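Local structure of phosphoserine aminotransferase (Bacillus circulans, 2C0R) at residues 160-165 / 185-190; 180-185 / 260-265. The protein catalyses the reversible, pyridoxal-phosphate-dependent transamination that makes phosphoserine from 3-phosphohydroxypyruvate, and likewise phosphohydroxythreonine, in serine and pyridoxine biosynthesis. The protein carries 1 engineered substitution. One frame throughout, in Å; residues are numbered along the deposited sequence.

Both contacts use the long connection between strands 170-173 and 190-194 of the large mixed sheet, and they meet in it: Leu185 belongs to both. Contact 1, the more buried, ties the end of that connection to the loop that leads into strand 170-173, combining an aromatic pair with a directional amide grip and two bridging waters. Contact 2, partly buried, sets the middle of the connection against the start of helix 260-280 and relies on van der Waals packing, with proline, leucine and aliphatic carbons doing the work. The two join where the Phe162 ring reaches Arg181, its CZ 3.5 Å from Arg181 NH1, and where Phe188 packs on Phe183.

Contact 1: residues 160-165 / 185-190; sequences KAFPDT and LNQFGL
A T-shaped aromatic pair and a clamping glutamine join two loops at the ends of neighbouring inner strands of the central sheet of this class-V aminotransferase, one leading into strand 170-173 and the other into strand 190-194. Phe188 directs its ring edge at one face of Phe162, with centroids 5.1 Å apart and planes at 71°. Phe188 CZ does the touching, 3.6 Å from Phe162 CG, off toward the rim of that face. Phe162 also packs on Leu148, and Phe188 on Leu170, so the pair continues into the sheet's side chains.

Gln187, extended beyond CG, reaches across to the other loop, and its amide works at both ends. NE2 gives one bond to Asp164 OD1 (2.8 Å), which it meets from above the carboxylate plane, and a longer one to Phe162 O (3.1 Å), lying well above that carbonyl's plane. OE1 sits at the edge of the Phe162 ring and accepts a hydrogen bond from water 1, which in turn accepts one from Phe162 N. Water 2 donates to Pro163 O and Gln187 O and accepts from Thr165 N. With donors and acceptor all engaged, the amide is probably held in one orientation, and the negative Asp164 would probably polarise its N-H toward the carboxylate.

Contact 2: residues 180-185 / 260-265; sequences SRPFDL and GLEGVQ
Pro182 lays its ring against the side of helix 260-280, where the side chain of Gln265 crosses it at about a right angle. In the fold type I architecture of class-V pyridoxal-phosphate aminotransferases, this is where a loop of the large sheet packs on a helix: the connection between strands 170-173 and 190-194 runs past the first turn and a half, and Leu261 and Gln265, one turn apart and linked by a backbone hydrogen bond, face it together. Leu261 packs against the Arg181-Pro182 peptide, with CB 3.7 Å from Pro182 N and CD1 equally near Arg181 O. Glu262 bends at its second torsion (chi2 -78°), which brings its carboxylate to Pro182 CG.

Gln265 holds CG opposite its own backbone nitrogen (chi1 -176°) and stays extended, so that the amide lies across the loop with its two ends on different residues. OE1 rests 3.4 Å from Pro182 CD, while NE2 lies 3.6 Å from Arg181 CB. Shortening this side chain to alanine is likely to strip Pro182 CD and Arg181 CB of the amide that packs on them and leave a gap between loop and helix. The guanidinium of Arg181 turns to other partners: it forms a salt bridge with Asp177 through NH1 and a hydrogen bond with Phe159 O through NH2, on the side of the loop that faces contact 1.

Ser180 turns its hydroxyl to Asp177 O and presents its carbonyl to the helix. Val264 CG2 packs against that oxygen at 3.8 Å. The polar element that does cross the interface is slight, a CA-H...O contact in which Gln265 CA stands 3.4 Å from Ser180 O, with an angle of 120° at the hydrogen.

Contact 1: residues 160-165 / 185-190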
loop_
_atom_site.group_PDB
_atom_site.type_symbol
_atom_site.label_atom_id
_atom_site.label_comp_id
_atom_site.label_asym_id
_atom_site.label_seq_id
_atom_site.Cartn_x
_atom_site.Cartn_y
_atom_site.Cartn_z
ATOM N N LYS A 160 29.055 6.569 -2.017
ATOM C CA LYS A 160 29.095 7.963 -2.470
ATOM C C LYS A 160 28.994 8.075 -3.984
ATOM O O LYS A 160 28.773 9.149 -4.504
ATOM C CB LYS A 160 30.406 8.646 -2.095
ATOM C CG LYS A 160 30.664 8.574 -0.579
ATOM C CD LYS A 160 31.991 9.328 -0.350
ATOM C CE LYS A 160 32.695 8.782 0.888
ATOM N NZ LYS A 160 31.882 9.073 2.077
ATOM N N ALA A 161 29.208 6.979 -4.685
ATOM C CA ALA A 161 29.221 6.978 -6.136
ATOM C C ALA A 161 28.885 5.564 -6.599
ATOM O O ALA A 161 29.053 4.606 -5.844
ATOM C CB ALA A 161 30.585 7.367 -6.697
ATOM N N PHE A 162 28.425 5.466 -7.823
ATOM C CA PHE A 162 27.907 4.241 -8.418
ATOM C C PHE A 162 28.742 3.872 -9.648
ATOM O O PHE A 162 29.302 4.734 -10.336
ATOM C CB PHE A 162 26.451 4.456 -8.813
ATOM C CG PHE A 162 25.637 4.960 -7.619
ATOM C CD1 PHE A 162 25.127 6.247 -7.638
ATOM C CD2 PHE A 162 25.408 4.126 -6.542
ATOM C CE1 PHE A 162 24.365 6.716 -6.580
ATOM C CE2 PHE A 162 24.679 4.641 -5.469
ATOM C CZ PHE A 162 24.173 5.935 -5.457
ATOM N N PRO A 163 28.784 2.569 -9.880
ATOM C CA PRO A 163 29.629 2.034 -10.960
ATOM C C PRO A 163 28.954 2.236 -12.305
ATOM O O PRO A 163 27.736 2.385 -12.431
ATOM C CB PRO A 163 29.660 0.543 -10.640
ATOM C CG PRO A 163 28.263 0.319 -10.114
ATOM C CD PRO A 163 28.030 1.503 -9.173
ATOM N N ASP A 164 29.783 2.226 -13.335
ATOM C CA ASP A 164 29.261 2.281 -14.699
ATOM C C ASP A 164 29.229 0.842 -15.199
ATOM O O ASP A 164 30.275 0.200 -15.240
ATOM C CB ASP A 164 30.090 3.207 -15.572
ATOM C CG ASP A 164 30.066 4.676 -15.197
ATOM O OD1 ASP A 164 28.980 5.240 -14.877
ATOM O OD2 ASP A 164 31.146 5.332 -15.226
ATOM N N THR A 165 28.067 0.348 -15.538
ATOM C CA THR A 165 27.922 -1.083 -15.831
ATOM C C THR A 165 27.760 -1.337 -17.309
ATOM O O THR A 165 27.454 -2.463 -17.688
ATOM C CB THR A 165 26.725 -1.631 -15.029
ATOM O OG1 THR A 165 25.551 -0.862 -15.312
ATOM C CG2 THR A 165 27.009 -1.445 -13.532
ATOM N N LEU A 185 20.468 9.926 -12.709
ATOM C CA LEU A 185 19.582 8.808 -12.932
ATOM C C LEU A 185 20.007 7.961 -14.125
ATOM O O LEU A 185 19.741 6.763 -14.175
ATOM C CB LEU A 185 18.141 9.285 -13.138
ATOM C CG LEU A 185 17.096 8.206 -13.301
ATOM C CD1 LEU A 185 17.029 7.312 -12.081
ATOM C CD2 LEU A 185 15.710 8.852 -13.483
ATOM N N ASN A 186 20.658 8.599 -15.087
ATOM C CA ASN A 186 21.034 7.860 -16.296
ATOM C C ASN A 186 22.044 6.753 -16.053
ATOM O O ASN A 186 22.243 5.883 -16.925
ATOM C CB ASN A 186 21.631 8.850 -17.298
ATOM C CG ASN A 186 20.622 9.893 -17.693
ATOM O OD1 ASN A 186 19.625 9.566 -18.312
ATOM N ND2 ASN A 186 20.881 11.157 -17.343
ATOM N N GLN A 187 22.696 6.697 -14.901
ATOM C CA GLN A 187 23.515 5.535 -14.622
ATOM C C GLN A 187 22.675 4.261 -14.398
ATOM O O GLN A 187 23.233 3.167 -14.486
ATOM C CB GLN A 187 24.350 5.731 -13.345
ATOM C CG GLN A 187 25.504 6.676 -13.516
ATOM C CD GLN A 187 26.447 6.627 -12.345
ATOM O OE1 GLN A 187 26.111 7.130 -11.267
ATOM N NE2 GLN A 187 27.624 6.016 -12.544
ATOM N N PHE A 188 21.408 4.451 -14.094
ATOM C CA PHE A 188 20.578 3.336 -13.640
ATOM C C PHE A 188 19.566 2.894 -14.638
ATOM O O PHE A 188 18.988 3.731 -15.350
ATOM C CB PHE A 188 19.786 3.753 -12.382
ATOM C CG PHE A 188 20.689 3.896 -11.156
ATOM C CD1 PHE A 188 21.282 5.111 -10.882
ATOM C CD2 PHE A 188 20.933 2.800 -10.341
ATOM C CE1 PHE A 188 22.141 5.233 -9.790
ATOM C CE2 PHE A 188 21.751 2.914 -9.232
ATOM C CZ PHE A 188 22.349 4.142 -8.958
ATOM N N GLY A 189 19.276 1.602 -14.648
ATOM C CA GLY A 189 18.085 1.217 -15.424
ATOM C C GLY A 189 16.855 1.302 -14.528
ATOM O O GLY A 189 15.719 1.465 -14.978
ATOM N N LEU A 190 17.034 1.155 -13.222
ATOM C CA LEU A 190 15.890 1.142 -12.296
ATOM C C LEU A 190 16.371 1.566 -10.906
ATOM O O LEU A 190 17.371 1.050 -10.412
ATOM C CB LEU A 190 15.233 -0.236 -12.188
ATOM C CG LEU A 190 13.912 -0.337 -11.410
ATOM C CD1 LEU A 190 13.101 -1.459 -12.063
ATOM C CD2 LEU A 190 14.116 -0.629 -9.939
HETATM O O HOH W 1 28.002 7.851 -9.371
HETATM O O HOH W 2 25.937 2.523 -14.631
#

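Contact 2: residues 180-185 / 260-265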
loop_
_atom_site.group_PDB
_atom_site.type_symbol
_atom_site.label_atom_id
_atom_site.label_comp_id
_atom_site.label_asym_id
_atom_site.label_seq_id
_atom_site.Cartn_x
_atom_site.Cartn_y
_atom_site.Cartn_z
ATOM N N SER A 180 17.965 12.335 -1.216
ATOM C CA SER A 180 18.781 12.983 -0.186
ATOM C C SER A 180 19.970 13.697 -0.815
ATOM O O SER A 180 20.660 14.466 -0.124
ATOM C CB SER A 180 19.318 11.973 0.817
ATOM O OG SER A 180 20.204 11.060 0.228
ATOM N N ARG A 181 20.201 13.446 -2.095
ATOM C CA ARG A 181 21.430 13.910 -2.714
ATOM C C ARG A 181 21.257 13.850 -4.224
ATOM O O ARG A 181 20.528 12.982 -4.689
ATOM C CB ARG A 181 22.651 13.065 -2.293
ATOM C CG ARG A 181 22.490 11.565 -2.416
ATOM C CD ARG A 181 23.754 10.756 -2.688
ATOM N NE ARG A 181 23.386 9.328 -2.594
ATOM C CZ ARG A 181 24.288 8.389 -2.299
ATOM N NH1 ARG A 181 23.953 7.098 -2.202
ATOM N NH2 ARG A 181 25.564 8.772 -2.105
ATOM N N PRO A 182 21.907 14.716 -4.963
ATOM C CA PRO A 182 21.884 14.578 -6.423
ATOM C C PRO A 182 22.548 13.261 -6.795
ATOM O O PRO A 182 23.482 12.752 -6.188
ATOM C CB PRO A 182 22.752 15.732 -6.920
ATOM C CG PRO A 182 22.800 16.697 -5.778
ATOM C CD PRO A 182 22.716 15.866 -4.513
ATOM N N PHE A 183 22.014 12.688 -7.870
ATOM C CA PHE A 183 22.647 11.605 -8.573
ATOM C C PHE A 183 22.146 11.663 -10.019
ATOM O O PHE A 183 21.102 12.262 -10.300
ATOM C CB PHE A 183 22.392 10.250 -7.923
ATOM C CG PHE A 183 20.989 9.702 -8.019
ATOM C CD1 PHE A 183 20.590 8.796 -8.998
ATOM C CD2 PHE A 183 20.059 10.108 -7.093
ATOM C CE1 PHE A 183 19.286 8.316 -9.077
ATOM C CE2 PHE A 183 18.760 9.623 -7.117
ATOM C CZ PHE A 183 18.400 8.712 -8.087
ATOM N N ASP A 184 22.965 11.018 -10.846
ATOM C CA ASP A 184 22.620 10.951 -12.274
ATOM C C ASP A 184 21.767 9.712 -12.510
ATOM O O ASP A 184 22.296 8.594 -12.520
ATOM C CB ASP A 184 23.889 10.906 -13.118
ATOM C CG ASP A 184 23.689 10.773 -14.616
ATOM O OD1 ASP A 184 22.521 10.971 -15.067
ATOM O OD2 ASP A 184 24.698 10.492 -15.309
ATOM N N LEU A 185 20.468 9.926 -12.709
ATOM C CA LEU A 185 19.582 8.808 -12.932
ATOM C C LEU A 185 20.007 7.961 -14.125
ATOM O O LEU A 185 19.741 6.763 -14.175
ATOM C CB LEU A 185 18.141 9.285 -13.138
ATOM C CG LEU A 185 17.096 8.206 -13.301
ATOM C CD1 LEU A 185 17.029 7.312 -12.081
ATOM C CD2 LEU A 185 15.710 8.852 -13.483
ATOM N N GLY A 260 15.985 21.950 -3.327
ATOM C CA GLY A 260 16.110 20.724 -4.079
ATOM C C GLY A 260 17.135 19.792 -3.497
ATOM O O GLY A 260 17.453 19.830 -2.298
ATOM N N LEU A 261 17.699 18.900 -4.364
ATOM C CA LEU A 261 18.552 17.870 -3.835
ATOM C C LEU A 261 19.868 18.443 -3.342
ATOM O O LEU A 261 20.401 17.916 -2.366
ATOM C CB LEU A 261 18.792 16.796 -4.920
ATOM C CG LEU A 261 17.526 16.121 -5.441
ATOM C CD1 LEU A 261 17.871 14.984 -6.377
ATOM C CD2 LEU A 261 16.678 15.647 -4.260
ATOM N N GLU A 262 20.356 19.496 -3.974
ATOM C CA GLU A 262 21.566 20.136 -3.443
ATOM C C GLU A 262 21.299 20.735 -2.068
ATOM O O GLU A 262 22.137 20.662 -1.179
ATOM C CB GLU A 262 22.055 21.247 -4.372
ATOM C CG GLU A 262 22.715 20.749 -5.625
ATOM C CD GLU A 262 24.130 20.256 -5.469
ATOM O OE1 GLU A 262 24.636 20.271 -4.326
ATOM O OE2 GLU A 262 24.688 19.881 -6.529
ATOM N N GLY A 263 20.106 21.316 -1.890
ATOM C CA GLY A 263 19.819 21.922 -0.579
ATOM C C GLY A 263 19.683 20.871 0.505
ATOM O O GLY A 263 20.271 21.119 1.579
ATOM N N VAL A 264 18.949 19.774 0.282
ATOM C CA VAL A 264 18.781 18.790 1.326
ATOM C C VAL A 264 20.105 18.092 1.594
ATOM O O VAL A 264 20.442 17.777 2.742
ATOM C CB VAL A 264 17.657 17.756 1.078
ATOM C CG1 VAL A 264 16.309 18.495 1.134
ATOM C CG2 VAL A 264 17.831 17.008 -0.223
ATOM N N GLN A 265 20.922 17.931 0.564
ATOM C CA GLN A 265 22.235 17.323 0.759
ATOM C C GLN A 265 23.066 18.152 1.714
ATOM O O GLN A 265 23.722 17.604 2.619
ATOM C CB GLN A 265 22.939 17.172 -0.610
ATOM C CG GLN A 265 24.275 16.441 -0.419
ATOM C CD GLN A 265 25.049 16.313 -1.709
ATOM O OE1 GLN A 265 25.144 17.227 -2.538
ATOM N NE2 GLN A 265 25.607 15.111 -1.844
#